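Local coordinates for protein ethyl acetate hydrolase (Pseudomonas veronii, PDB 5E4Y) that hydrolyses ethyl acetate to ethanol and acetate, an esterase step in the degradation of short-chain methyl ketones such as 2-butanone, at residues A[25-30]-A[43-48]; A[106-111]-A[260-265]; A[187-192]-A[272-277]; A[195-200]-A[216-221]. All blocks are in the same frame, centred on the assembly; numbering follows the deposited sequence.

Interaction 1 of 4, residues A[25-30]-A[43-48]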
loop_
_atom_site.group_PDB
_atom_site.type_symbol
_atom_site.label_atom_id
_atom_site.label_comp_id
_atom_site.label_asym_id
_atom_site.label_seq_id
_atom_site.Cartn_x
_atom_site.Cartn_y
_atom_site.Cartn_z
ATOM N N PHE A 25 17.144 27.768 13.983
ATOM C CA PHE A 25 17.038 26.913 15.156
ATOM C C PHE A 25 18.323 26.996 15.972
ATOM O O PHE A 25 19.394 27.246 15.425
ATOM C CB PHE A 25 16.750 25.461 14.756
ATOM C CG PHE A 25 17.829 24.828 13.920
ATOM C CD1 PHE A 25 18.867 24.127 14.515
ATOM C CD2 PHE A 25 17.798 24.920 12.538
ATOM C CE1 PHE A 25 19.858 23.541 13.750
ATOM C CE2 PHE A 25 18.787 24.334 11.767
ATOM C CZ PHE A 25 19.818 23.644 12.373
ATOM N N GLU A 26 18.213 26.785 17.278
ATOM C CA GLU A 26 19.379 26.820 18.151
ATOM C C GLU A 26 19.643 25.444 18.754
ATOM O O GLU A 26 18.711 24.698 19.050
ATOM C CB GLU A 26 19.204 27.871 19.251
ATOM C CG GLU A 26 17.938 27.727 20.079
ATOM C CD GLU A 26 17.792 28.835 21.107
ATOM O OE1 GLU A 26 18.714 29.671 21.216
ATOM O OE2 GLU A 26 16.756 28.872 21.804
ATOM N N LEU A 27 20.918 25.110 18.924
ATOM C CA LEU A 27 21.298 23.843 19.535
ATOM C C LEU A 27 21.410 23.977 21.048
ATOM O O LEU A 27 22.090 24.868 21.555
ATOM C CB LEU A 27 22.619 23.338 18.952
ATOM C CG LEU A 27 22.585 22.839 17.507
ATOM C CD1 LEU A 27 23.974 22.408 17.062
ATOM C CD2 LEU A 27 21.588 21.699 17.349
ATOM N N ILE A 28 20.738 23.083 21.766
ATOM C CA ILE A 28 20.746 23.106 23.222
ATOM C C ILE A 28 21.175 21.756 23.787
ATOM O O ILE A 28 20.599 20.721 23.452
ATOM C CB ILE A 28 19.361 23.481 23.787
ATOM C CG1 ILE A 28 18.945 24.868 23.291
ATOM C CG2 ILE A 28 19.374 23.444 25.305
ATOM C CD1 ILE A 28 17.588 25.315 23.783
ATOM N N ASN A 29 22.187 21.779 24.646
ATOM C CA ASN A 29 22.707 20.566 25.265
ATOM C C ASN A 29 21.974 20.251 26.564
ATOM O O ASN A 29 22.158 20.932 27.571
ATOM C CB ASN A 29 24.211 20.704 25.524
ATOM C CG ASN A 29 24.893 19.366 25.760
ATOM O OD1 ASN A 29 24.268 18.399 26.195
ATOM N ND2 ASN A 29 26.188 19.307 25.470
ATOM N N ILE A 30 21.148 19.210 26.536
ATOM C CA ILE A 30 20.366 18.821 27.703
ATOM C C ILE A 30 21.135 17.838 28.578
ATOM O O ILE A 30 20.637 17.391 29.612
ATOM C CB ILE A 30 19.025 18.187 27.299
ATOM C CG1 ILE A 30 19.267 16.923 26.473
ATOM C CG2 ILE A 30 18.171 19.184 26.528
ATOM C CD1 ILE A 30 18.026 16.105 26.244
ATOM N N GLU A 43 26.062 12.971 25.538
ATOM C CA GLU A 43 25.465 14.299 25.458
ATOM C C GLU A 43 24.404 14.338 24.362
ATOM O O GLU A 43 24.631 13.870 23.247
ATOM C CB GLU A 43 26.535 15.368 25.209
ATOM C CG GLU A 43 27.450 15.097 24.028
ATOM C CD GLU A 43 28.459 16.210 23.808
ATOM O OE1 GLU A 43 28.291 17.293 24.409
ATOM O OE2 GLU A 43 29.418 16.003 23.036
ATOM N N CYS A 44 23.240 14.888 24.690
ATOM C CA CYS A 44 22.143 14.962 23.734
ATOM C C CYS A 44 21.846 16.405 23.339
ATOM O O CYS A 44 21.584 17.252 24.193
ATOM C CB CYS A 44 20.887 14.305 24.312
ATOM S SG CYS A 44 19.452 14.342 23.213
ATOM N N LEU A 45 21.891 16.673 22.039
ATOM C CA LEU A 45 21.633 18.010 21.516
ATOM C C LEU A 45 20.299 18.080 20.780
ATOM O O LEU A 45 20.060 17.323 19.841
ATOM C CB LEU A 45 22.760 18.449 20.576
ATOM C CG LEU A 45 24.014 19.087 21.179
ATOM C CD1 LEU A 45 24.800 18.094 22.022
ATOM C CD2 LEU A 45 24.887 19.669 20.077
ATOM N N LEU A 46 19.433 18.989 21.214
ATOM C CA LEU A 46 18.144 19.186 20.562
ATOM C C LEU A 46 18.137 20.460 19.723
ATOM O O LEU A 46 18.488 21.534 20.210
ATOM C CB LEU A 46 17.015 19.235 21.594
ATOM C CG LEU A 46 16.758 17.954 22.389
ATOM C CD1 LEU A 46 15.659 18.177 23.417
ATOM C CD2 LEU A 46 16.400 16.807 21.456
ATOM N N ALA A 47 17.737 20.332 18.462
ATOM C CA ALA A 47 17.570 21.491 17.593
ATOM C C ALA A 47 16.187 22.094 17.818
ATOM O O ALA A 47 15.169 21.470 17.515
ATOM C CB ALA A 47 17.762 21.105 16.139
ATOM N N VAL A 48 16.157 23.310 18.352
ATOM C CA VAL A 48 14.907 23.920 18.785
ATOM C C VAL A 48 14.600 25.220 18.047
ATOM O O VAL A 48 15.456 26.098 17.933
ATOM C CB VAL A 48 14.931 24.206 20.300
ATOM C CG1 VAL A 48 13.581 24.722 20.770
ATOM C CG2 VAL A 48 15.324 22.954 21.068
#

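Interaction 2 of 4, residues A[106-111]-A[260-265]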
loop_
_atom_site.group_PDB
_atom_site.type_symbol
_atom_site.label_atom_id
_atom_site.label_comp_id
_atom_site.label_asym_id
_atom_site.label_seq_id
_atom_site.Cartn_x
_atom_site.Cartn_y
_atom_site.Cartn_z
ATOM N N SER A 106 22.093 12.993 15.918
ATOM C CA SER A 106 21.746 11.962 14.951
ATOM C C SER A 106 22.955 11.114 14.583
ATOM O O SER A 106 24.075 11.389 15.012
ATOM C CB SER A 106 21.150 12.594 13.691
ATOM O OG SER A 106 20.121 13.513 14.021
ATOM N N ALA A 107 22.719 10.084 13.779
ATOM C CA ALA A 107 23.784 9.206 13.315
ATOM C C ALA A 107 24.729 9.928 12.359
ATOM O O ALA A 107 25.860 9.493 12.144
ATOM C CB ALA A 107 23.194 7.978 12.642
ATOM N N SER A 108 24.258 11.034 11.791
ATOM C CA SER A 108 25.011 11.757 10.772
ATOM C C SER A 108 25.835 12.908 11.343
ATOM O O SER A 108 26.630 13.517 10.626
ATOM C CB SER A 108 24.062 12.291 9.696
ATOM O OG SER A 108 23.132 13.208 10.246
ATOM N N ASN A 109 25.649 13.209 12.625
ATOM C CA ASN A 109 26.356 14.329 13.241
ATOM C C ASN A 109 26.978 14.008 14.600
ATOM O O ASN A 109 27.515 14.892 15.265
ATOM C CB ASN A 109 25.411 15.528 13.379
ATOM C CG ASN A 109 24.101 15.169 14.057
ATOM O OD1 ASN A 109 24.071 14.398 15.017
ATOM N ND2 ASN A 109 23.007 15.732 13.558
ATOM N N THR A 110 26.905 12.747 15.012
ATOM C CA THR A 110 27.501 12.330 16.277
ATOM C C THR A 110 28.753 11.493 16.033
ATOM O O THR A 110 28.753 10.594 15.192
ATOM C CB THR A 110 26.506 11.525 17.137
ATOM O OG1 THR A 110 25.317 12.297 17.346
ATOM C CG2 THR A 110 27.118 11.175 18.484
ATOM N N GLY A 111 29.821 11.792 16.764
ATOM C CA GLY A 111 31.064 11.054 16.631
ATOM C C GLY A 111 31.172 9.927 17.637
ATOM O O GLY A 111 30.214 9.620 18.345
ATOM N N PRO A 260 18.380 14.071 -1.046
ATOM C CA PRO A 260 19.549 14.555 -0.304
ATOM C C PRO A 260 19.568 14.151 1.171
ATOM O O PRO A 260 20.314 14.745 1.950
ATOM C CB PRO A 260 19.422 16.071 -0.436
ATOM C CG PRO A 260 17.950 16.297 -0.433
ATOM C CD PRO A 260 17.329 15.105 -1.128
ATOM N N MET A 261 18.768 13.159 1.547
ATOM C CA MET A 261 18.657 12.771 2.951
ATOM C C MET A 261 19.573 11.603 3.306
ATOM O O MET A 261 20.020 10.860 2.433
ATOM C CB MET A 261 17.207 12.424 3.291
ATOM C CG MET A 261 16.261 13.608 3.189
ATOM S SD MET A 261 14.609 13.262 3.819
ATOM C CE MET A 261 13.813 14.843 3.542
ATOM N N ASP A 262 19.841 11.450 4.599
ATOM C CA ASP A 262 20.751 10.420 5.087
ATOM C C ASP A 262 20.004 9.133 5.425
ATOM O O ASP A 262 19.090 9.141 6.249
ATOM C CB ASP A 262 21.512 10.925 6.316
ATOM C CG ASP A 262 22.613 9.976 6.751
ATOM O OD1 ASP A 262 23.343 9.467 5.875
ATOM O OD2 ASP A 262 22.748 9.739 7.971
ATOM N N PRO A 263 20.391 8.022 4.777
ATOM C CA PRO A 263 19.810 6.690 4.983
ATOM C C PRO A 263 19.778 6.255 6.447
ATOM O O PRO A 263 18.765 5.723 6.903
ATOM C CB PRO A 263 20.737 5.782 4.174
ATOM C CG PRO A 263 21.234 6.652 3.081
ATOM C CD PRO A 263 21.384 8.021 3.688
ATOM N N ASN A 264 20.874 6.476 7.167
ATOM C CA ASN A 264 20.961 6.085 8.571
ATOM C C ASN A 264 19.942 6.807 9.448
ATOM O O ASN A 264 19.333 6.201 10.328
ATOM C CB ASN A 264 22.374 6.334 9.101
ATOM C CG ASN A 264 23.384 5.342 8.556
ATOM O OD1 ASN A 264 23.042 4.202 8.238
ATOM N ND2 ASN A 264 24.637 5.770 8.448
ATOM N N ASN A 265 19.762 8.101 9.207
ATOM C CA ASN A 265 18.775 8.885 9.940
ATOM C C ASN A 265 17.356 8.392 9.686
ATOM O O ASN A 265 16.545 8.309 10.610
ATOM C CB ASN A 265 18.885 10.367 9.575
ATOM C CG ASN A 265 20.125 11.019 10.150
ATOM O OD1 ASN A 265 20.759 10.482 11.057
ATOM N ND2 ASN A 265 20.480 12.187 9.623
HETATM O O HOH W 1 20.128 8.917 13.436
HETATM O O HOH W 2 25.598 8.354 8.866
#

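Interaction 3 of 4, residues A[187-192]-A[272-277]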
loop_
_atom_site.group_PDB
_atom_site.type_symbol
_atom_site.label_atom_id
_atom_site.label_comp_id
_atom_site.label_asym_id
_atom_site.label_seq_id
_atom_site.Cartn_x
_atom_site.Cartn_y
_atom_site.Cartn_z
ATOM N N PHE A 187 4.477 -1.925 6.938
ATOM C CA PHE A 187 4.728 -0.863 5.970
ATOM C C PHE A 187 6.102 -0.232 6.170
ATOM O O PHE A 187 6.840 -0.013 5.210
ATOM C CB PHE A 187 3.636 0.206 6.066
ATOM C CG PHE A 187 3.950 1.471 5.316
ATOM C CD1 PHE A 187 4.271 1.436 3.969
ATOM C CD2 PHE A 187 3.913 2.698 5.960
ATOM C CE1 PHE A 187 4.561 2.600 3.279
ATOM C CE2 PHE A 187 4.199 3.866 5.276
ATOM C CZ PHE A 187 4.521 3.817 3.933
ATOM N N THR A 188 6.440 0.051 7.423
ATOM C CA THR A 188 7.724 0.658 7.747
ATOM C C THR A 188 8.869 -0.329 7.533
ATOM O O THR A 188 9.970 0.061 7.146
ATOM C CB THR A 188 7.754 1.164 9.200
ATOM O OG1 THR A 188 6.564 1.916 9.472
ATOM C CG2 THR A 188 8.971 2.044 9.438
ATOM N N GLU A 189 8.601 -1.607 7.778
ATOM C CA GLU A 189 9.611 -2.646 7.599
ATOM C C GLU A 189 9.994 -2.774 6.128
ATOM O O GLU A 189 11.160 -2.981 5.796
ATOM C CB GLU A 189 9.113 -3.989 8.140
ATOM C CG GLU A 189 10.159 -5.096 8.106
ATOM C CD GLU A 189 9.708 -6.353 8.825
ATOM O OE1 GLU A 189 8.681 -6.937 8.424
ATOM O OE2 GLU A 189 10.385 -6.759 9.794
ATOM N N ILE A 190 9.004 -2.643 5.249
ATOM C CA ILE A 190 9.249 -2.689 3.813
ATOM C C ILE A 190 9.969 -1.415 3.373
ATOM O O ILE A 190 10.797 -1.439 2.462
ATOM C CB ILE A 190 7.937 -2.861 3.017
ATOM C CG1 ILE A 190 7.184 -4.104 3.497
ATOM C CG2 ILE A 190 8.217 -2.967 1.527
ATOM C CD1 ILE A 190 5.865 -4.332 2.791
ATOM N N LEU A 191 9.655 -0.307 4.039
ATOM C CA LEU A 191 10.318 0.968 3.778
ATOM C C LEU A 191 11.806 0.890 4.098
ATOM O O LEU A 191 12.635 1.455 3.385
ATOM C CB LEU A 191 9.671 2.090 4.591
ATOM C CG LEU A 191 8.470 2.810 3.978
ATOM C CD1 LEU A 191 7.880 3.789 4.979
ATOM C CD2 LEU A 191 8.876 3.530 2.704
ATOM N N ILE A 192 12.136 0.189 5.178
ATOM C CA ILE A 192 13.524 0.006 5.581
ATOM C C ILE A 192 14.275 -0.859 4.574
ATOM O O ILE A 192 15.377 -0.514 4.147
ATOM C CB ILE A 192 13.626 -0.632 6.980
ATOM C CG1 ILE A 192 13.039 0.306 8.035
ATOM C CG2 ILE A 192 15.072 -0.966 7.314
ATOM C CD1 ILE A 192 12.990 -0.287 9.427
ATOM N N LYS A 272 11.987 3.882 15.299
ATOM C CA LYS A 272 11.242 4.548 16.361
ATOM C C LYS A 272 9.751 4.595 16.030
ATOM O O LYS A 272 8.901 4.401 16.899
ATOM C CB LYS A 272 11.794 5.958 16.579
ATOM C CG LYS A 272 11.073 6.772 17.633
ATOM C CD LYS A 272 11.899 7.982 18.042
ATOM C CE LYS A 272 12.414 8.741 16.829
ATOM N NZ LYS A 272 13.230 9.927 17.218
ATOM N N TRP A 273 9.455 4.852 14.760
ATOM C CA TRP A 273 8.088 4.867 14.250
ATOM C C TRP A 273 7.409 3.514 14.458
ATOM O O TRP A 273 6.268 3.445 14.916
ATOM C CB TRP A 273 8.101 5.245 12.763
ATOM C CG TRP A 273 6.760 5.303 12.089
ATOM C CD1 TRP A 273 5.531 5.288 12.683
ATOM C CD2 TRP A 273 6.522 5.387 10.679
ATOM N NE1 TRP A 273 4.544 5.354 11.730
ATOM C CE2 TRP A 273 5.126 5.417 10.492
ATOM C CE3 TRP A 273 7.355 5.440 9.556
ATOM C CZ2 TRP A 273 4.545 5.497 9.228
ATOM C CZ3 TRP A 273 6.775 5.519 8.304
ATOM C CH2 TRP A 273 5.384 5.548 8.150
ATOM N N GLN A 274 8.126 2.444 14.125
ATOM C CA GLN A 274 7.606 1.082 14.227
ATOM C C GLN A 274 7.121 0.711 15.626
ATOM O O GLN A 274 6.181 -0.069 15.776
ATOM C CB GLN A 274 8.678 0.081 13.794
ATOM C CG GLN A 274 8.632 -0.295 12.328
ATOM C CD GLN A 274 9.775 -1.205 11.925
ATOM O OE1 GLN A 274 10.855 -1.165 12.516
ATOM N NE2 GLN A 274 9.543 -2.035 10.914
ATOM N N ARG A 275 7.760 1.273 16.647
ATOM C CA ARG A 275 7.500 0.863 18.022
ATOM C C ARG A 275 6.809 1.948 18.841
ATOM O O ARG A 275 6.914 1.971 20.068
ATOM C CB ARG A 275 8.808 0.444 18.693
ATOM C CG ARG A 275 9.346 -0.876 18.169
ATOM C CD ARG A 275 10.849 -0.992 18.343
ATOM N NE ARG A 275 11.356 -2.237 17.775
ATOM C CZ ARG A 275 11.610 -2.421 16.482
ATOM N NH1 ARG A 275 11.403 -1.439 15.615
ATOM N NH2 ARG A 275 12.068 -3.590 16.055
ATOM N N GLY A 276 6.102 2.840 18.156
ATOM C CA GLY A 276 5.308 3.855 18.823
ATOM C C GLY A 276 4.163 3.219 19.586
ATOM O O GLY A 276 3.211 2.716 18.990
ATOM N N ASP A 277 4.260 3.236 20.913
ATOM C CA ASP A 277 3.277 2.570 21.759
ATOM C C ASP A 277 3.272 3.146 23.172
ATOM O O ASP A 277 4.251 3.027 23.907
ATOM C CB ASP A 277 3.557 1.065 21.803
ATOM C CG ASP A 277 2.591 0.317 22.696
ATOM O OD1 ASP A 277 1.453 0.798 22.881
ATOM O OD2 ASP A 277 2.970 -0.756 23.211
#

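Interaction 4 of 4, residues A[195-200]-A[216-221]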
loop_
_atom_site.group_PDB
_atom_site.type_symbol
_atom_site.label_atom_id
_atom_site.label_comp_id
_atom_site.label_asym_id
_atom_site.label_seq_id
_atom_site.Cartn_x
_atom_site.Cartn_y
_atom_site.Cartn_z
ATOM N N ILE A 195 15.821 0.447 1.366
ATOM C CA ILE A 195 17.149 1.043 1.430
ATOM C C ILE A 195 18.231 -0.016 1.630
ATOM O O ILE A 195 19.263 0.004 0.961
ATOM C CB ILE A 195 17.241 2.085 2.563
ATOM C CG1 ILE A 195 16.253 3.226 2.315
ATOM C CG2 ILE A 195 18.657 2.627 2.684
ATOM C CD1 ILE A 195 16.261 4.288 3.391
ATOM N N THR A 196 17.983 -0.946 2.546
ATOM C CA THR A 196 18.986 -1.939 2.920
ATOM C C THR A 196 19.237 -2.972 1.820
ATOM O O THR A 196 20.177 -3.761 1.910
ATOM C CB THR A 196 18.585 -2.678 4.212
ATOM O OG1 THR A 196 17.402 -3.452 3.978
ATOM C CG2 THR A 196 18.320 -1.684 5.331
ATOM N N THR A 197 18.398 -2.967 0.788
ATOM C CA THR A 197 18.592 -3.856 -0.354
ATOM C C THR A 197 19.620 -3.284 -1.325
ATOM O O THR A 197 20.108 -3.986 -2.209
ATOM C CB THR A 197 17.276 -4.117 -1.110
ATOM O OG1 THR A 197 16.464 -2.936 -1.086
ATOM C CG2 THR A 197 16.510 -5.265 -0.467
ATOM N N ASP A 198 19.941 -2.006 -1.151
ATOM C CA ASP A 198 20.961 -1.348 -1.960
ATOM C C ASP A 198 22.347 -1.766 -1.477
ATOM O O ASP A 198 22.688 -1.556 -0.314
ATOM C CB ASP A 198 20.799 0.174 -1.885
ATOM C CG ASP A 198 21.594 0.909 -2.954
ATOM O OD1 ASP A 198 22.537 0.324 -3.528
ATOM O OD2 ASP A 198 21.275 2.089 -3.215
ATOM N N PRO A 199 23.148 -2.369 -2.370
ATOM C CA PRO A 199 24.524 -2.759 -2.041
ATOM C C PRO A 199 25.395 -1.567 -1.647
ATOM O O PRO A 199 26.379 -1.734 -0.924
ATOM C CB PRO A 199 25.031 -3.390 -3.342
ATOM C CG PRO A 199 23.800 -3.845 -4.043
ATOM C CD PRO A 199 22.753 -2.826 -3.714
ATOM N N ALA A 200 25.026 -0.379 -2.115
ATOM C CA ALA A 200 25.779 0.838 -1.833
ATOM C C ALA A 200 25.605 1.302 -0.389
ATOM O O ALA A 200 26.335 2.175 0.080
ATOM C CB ALA A 200 25.367 1.941 -2.791
ATOM N N LEU A 216 17.150 5.041 -1.967
ATOM C CA LEU A 216 16.336 6.222 -1.696
ATOM C C LEU A 216 15.247 6.424 -2.746
ATOM O O LEU A 216 14.170 6.932 -2.436
ATOM C CB LEU A 216 17.216 7.471 -1.615
ATOM C CG LEU A 216 18.134 7.575 -0.395
ATOM C CD1 LEU A 216 19.102 8.740 -0.546
ATOM C CD2 LEU A 216 17.317 7.711 0.883
ATOM N N GLU A 217 15.528 6.032 -3.985
ATOM C CA GLU A 217 14.543 6.160 -5.053
ATOM C C GLU A 217 13.402 5.169 -4.854
ATOM O O GLU A 217 12.234 5.515 -5.027
ATOM C CB GLU A 217 15.190 5.955 -6.424
ATOM C CG GLU A 217 16.022 7.135 -6.902
ATOM C CD GLU A 217 16.494 6.973 -8.333
ATOM O OE1 GLU A 217 15.854 6.211 -9.090
ATOM O OE2 GLU A 217 17.506 7.606 -8.703
ATOM N N ARG A 218 13.745 3.937 -4.488
ATOM C CA ARG A 218 12.737 2.928 -4.182
ATOM C C ARG A 218 11.966 3.327 -2.931
ATOM O O ARG A 218 10.783 3.017 -2.790
ATOM C CB ARG A 218 13.376 1.549 -4.002
ATOM C CG ARG A 218 13.915 0.945 -5.289
ATOM C CD ARG A 218 14.278 -0.520 -5.104
ATOM N NE ARG A 218 15.410 -0.697 -4.200
ATOM C CZ ARG A 218 16.673 -0.809 -4.598
ATOM N NH1 ARG A 218 16.967 -0.761 -5.891
ATOM N NH2 ARG A 218 17.641 -0.967 -3.707
ATOM N N HIS A 219 12.655 4.015 -2.028
ATOM C CA HIS A 219 12.044 4.538 -0.814
ATOM C C HIS A 219 10.977 5.567 -1.168
ATOM O O HIS A 219 9.908 5.605 -0.560
ATOM C CB HIS A 219 13.108 5.159 0.094
ATOM C CG HIS A 219 12.640 5.415 1.493
ATOM N ND1 HIS A 219 12.493 4.410 2.425
ATOM C CD2 HIS A 219 12.291 6.562 2.122
ATOM C CE1 HIS A 219 12.071 4.926 3.564
ATOM N NE2 HIS A 219 11.941 6.231 3.408
ATOM N N ALA A 220 11.282 6.399 -2.158
ATOM C CA ALA A 220 10.370 7.450 -2.598
ATOM C C ALA A 220 9.135 6.879 -3.288
ATOM O O ALA A 220 8.021 7.355 -3.074
ATOM C CB ALA A 220 11.091 8.417 -3.526
ATOM N N LYS A 221 9.336 5.858 -4.117
ATOM C CA LYS A 221 8.235 5.247 -4.854
ATOM C C LYS A 221 7.264 4.524 -3.926
ATOM O O LYS A 221 6.061 4.484 -4.184
ATOM C CB LYS A 221 8.765 4.277 -5.914
ATOM C CG LYS A 221 9.573 4.950 -7.011
ATOM C CD LYS A 221 9.760 4.039 -8.210
ATOM C CE LYS A 221 10.521 2.779 -7.840
ATOM N NZ LYS A 221 10.827 1.964 -9.047
#

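Interaction 1 of 4, residues A[25-30]-A[43-48]
Glu26 pairs with Val48, and Ile28 with Leu46, in two antiparallel hydrogen-bonded pairs, each closed by two backbone bonds; Glu26 N to Val48 O is 2.9 Å and Leu46 N to Ile28 O 3.1 Å. A further bond from Ile30 N to Cys44 O meets the carbonyl nearly head on (174° at the oxygen). Between them lie the non-hydrogen-bonded pairs Leu27 with Ala47 and Asn29 with Leu45. On the face carrying these two pairs, Phe25 CD1 reaches Ala47 CB at 3.6 Å, where a small methyl suits a broad ring, and Leu27 CD1 meets Leu45 CD2 at 4.2 Å. Asn29 lies on this face too: with CG anti to the backbone N (chi1 -162°), its ND2 reaches Glu43 OE1 at 3.1 Å, a bent bond (135°) to the anti side of the carboxylate, while OD1 accepts from Gly31 N. Trimming it to an alanine would probably leave Glu43 without its amide mate and Gly31 N without that acceptor. On the other face the branched Ile28 and Val48 suit extended strands, Ile30 CG1 packs on Cys44 CB at 3.8 Å, and Ile30 CG2 touches Leu46 CD1 at 4.1 Å. Helix 124-137 packs here, with Leu134 against Ile28 and Val48 and Ala130 against Ile30 and Leu46. The contact belongs to the beta hairpin of strands 26-34 and 40-51 at one border of the central sheet. Backbone bonds thus set the register, apolar side chains pack against the helix, and the polar Asn29-Glu43 pair marks a more open margin.

Interaction 2 of 4, residues A[106-111]-A[260-265]
Ser108 and Ala107 meet Asn265 in a small, buried, water-assisted polar contact, joining the loop between strand 92-96 and helix 124-137 to the first turn of helix 263-274. Asn265 uses both ends of its amide. Its ND2 gives a nearly straight bond (162°) to Ser108 OG at 2.9 Å, the oxygen lying in the amide plane; OG stands between the backbone N and carbonyl carbon of its own residue (chi1 62°), turned to the helix. Asn265 OD1 receives only a weak bond from Ala107 N, 3.4 Å away, and a water reinforces it, accepting from that N and donating to that OD1. The helix lies between strands 170-174 and 296-300, where many alpha/beta hydrolases insert a helical cap, and is probably part of it. Asp262 is its N-cap, and Pro263, lacking an N-H, fits the first turn. Asp262 OD2 also lies 3.3 Å from Ser108 CB and accepts a hydrogen bond from a second water, which accepts from Asn264 ND2 at 2.8 Å. Small side chains permit this closeness: Ala107 CB rests 4.0 Å from Asn264 CB. Within the loop, Asn109 OD1 accepts from Ser106 N, and Thr110 OG1 donates to Ser106 O, while Ser106 OG bonds to Gly102 N.

Interaction 3 of 4, residues A[187-192]-A[272-277]
Thr188 sets its hydroxyl over one face of the Trp273 indole, OG1 standing 3.6 Å from CE3 and offset toward the rim, while the same hydroxyl bonds to Asp184 O one turn back. The other aromatic contact is oblique: Phe187 CE2 approaches Trp273 CH2 at 3.5 Å, with the two ring planes nearly perpendicular (86°). Leu191 adds an apolar touch, CD1 to Trp273 CZ3 at 3.9 Å, and lays that methyl over one face of the Phe187 ring as well. Aliphatic packing continues at Gln274, whose CG lies 3.6 Å from Thr188 CB as the two side chains run alongside each other, pointing opposite ways. Gln274 NE2, 3.3 Å from Glu189 N, faces a fellow donor and bonds weakly instead to Phe185 O, one turn back along helix 182-196; Gln274 OE1 accepts from Arg275 NH1 at 3.2 Å, the donor sitting above the carbonyl plane. A broad, largely apolar indole suits this buried place, its side chain about 5 Å from that of the probable nucleophile Ser151. Helix 182-196 thus lies against the end of helix 263-274, with Met152 and Gln155 of helix 152-163 packing on Trp273, Leu222 of helix 213-226 on Leu191, and Leu225 of the second subunit on Phe187.

Interaction 4 of 4, residues A[195-200]-A[216-221]
Ile195 places its CD1 methyl over one face of the His219 imidazole, a CH-pi contact with 4.2 Å from CD1 to the centroid of the His219 ring, 25° off the normal. The same methyl lies 4.4 Å from Leu216 CD2, so a long branched side chain here serves two residues of helix 213-226. His219 cannot easily swivel beneath it, since ND1 bonds to Leu191 O and NE2 to Tyr68 OH. Next, Thr197 brings OG1, which bonds to Glu193 O, to 3.5 Å from Arg218 NH2. Asp198 follows: its backbone N, bonded to Ile195 O, lies at the edge of the Arg218 guanidinium, and its CB is 3.8 Å from Arg218 NH2. The arginine gets there because its chain is bent by the turn about CG-CD (chi3 -67°), and its NE also gives a weak bond to Ala194 O. With an alanine here, Thr197 and Asp198 would probably lose this cover and Ala194 O its weak donor. Asp198 OD2 is 4.8 Å from Arg218 NH2, not in contact but perhaps near enough for a mild electrostatic attraction, and is bonded instead to Gly215 N, while Asp198 OD1 accepts from Ala200 N at 2.9 Å. In the second subunit, Glu193 packs against Arg218. This is the junction of two helices of the probable cap at the dimer interface, with an Asx turn at Asp198.

How the interactions relate
Interaction 1 stands apart, in the hairpin at one border of the central sheet, and closes along the chain before the others open. Its centre lies about 16 Å from that of interaction 2 and about 30 Å from that of interaction 4. Interactions 3 and 4 lie in or border the helical insert, and interaction 2 ties it to the loop after strand 92-96. Interactions 2 and 3 use opposite ends of helix 263-274 and cross along the chain; interaction 4, nested inside the loops closed by these two, shares helix 182-196 with interaction 3. A probable hydrogen bond from His219 to the Leu191 carbonyl joins 3 to 4, and Pro263 packs on Ile195 between 2 and 4. Interactions 3 and 4 also touch the second subunit, so probable cap, active-site surroundings and dimer interface are linked.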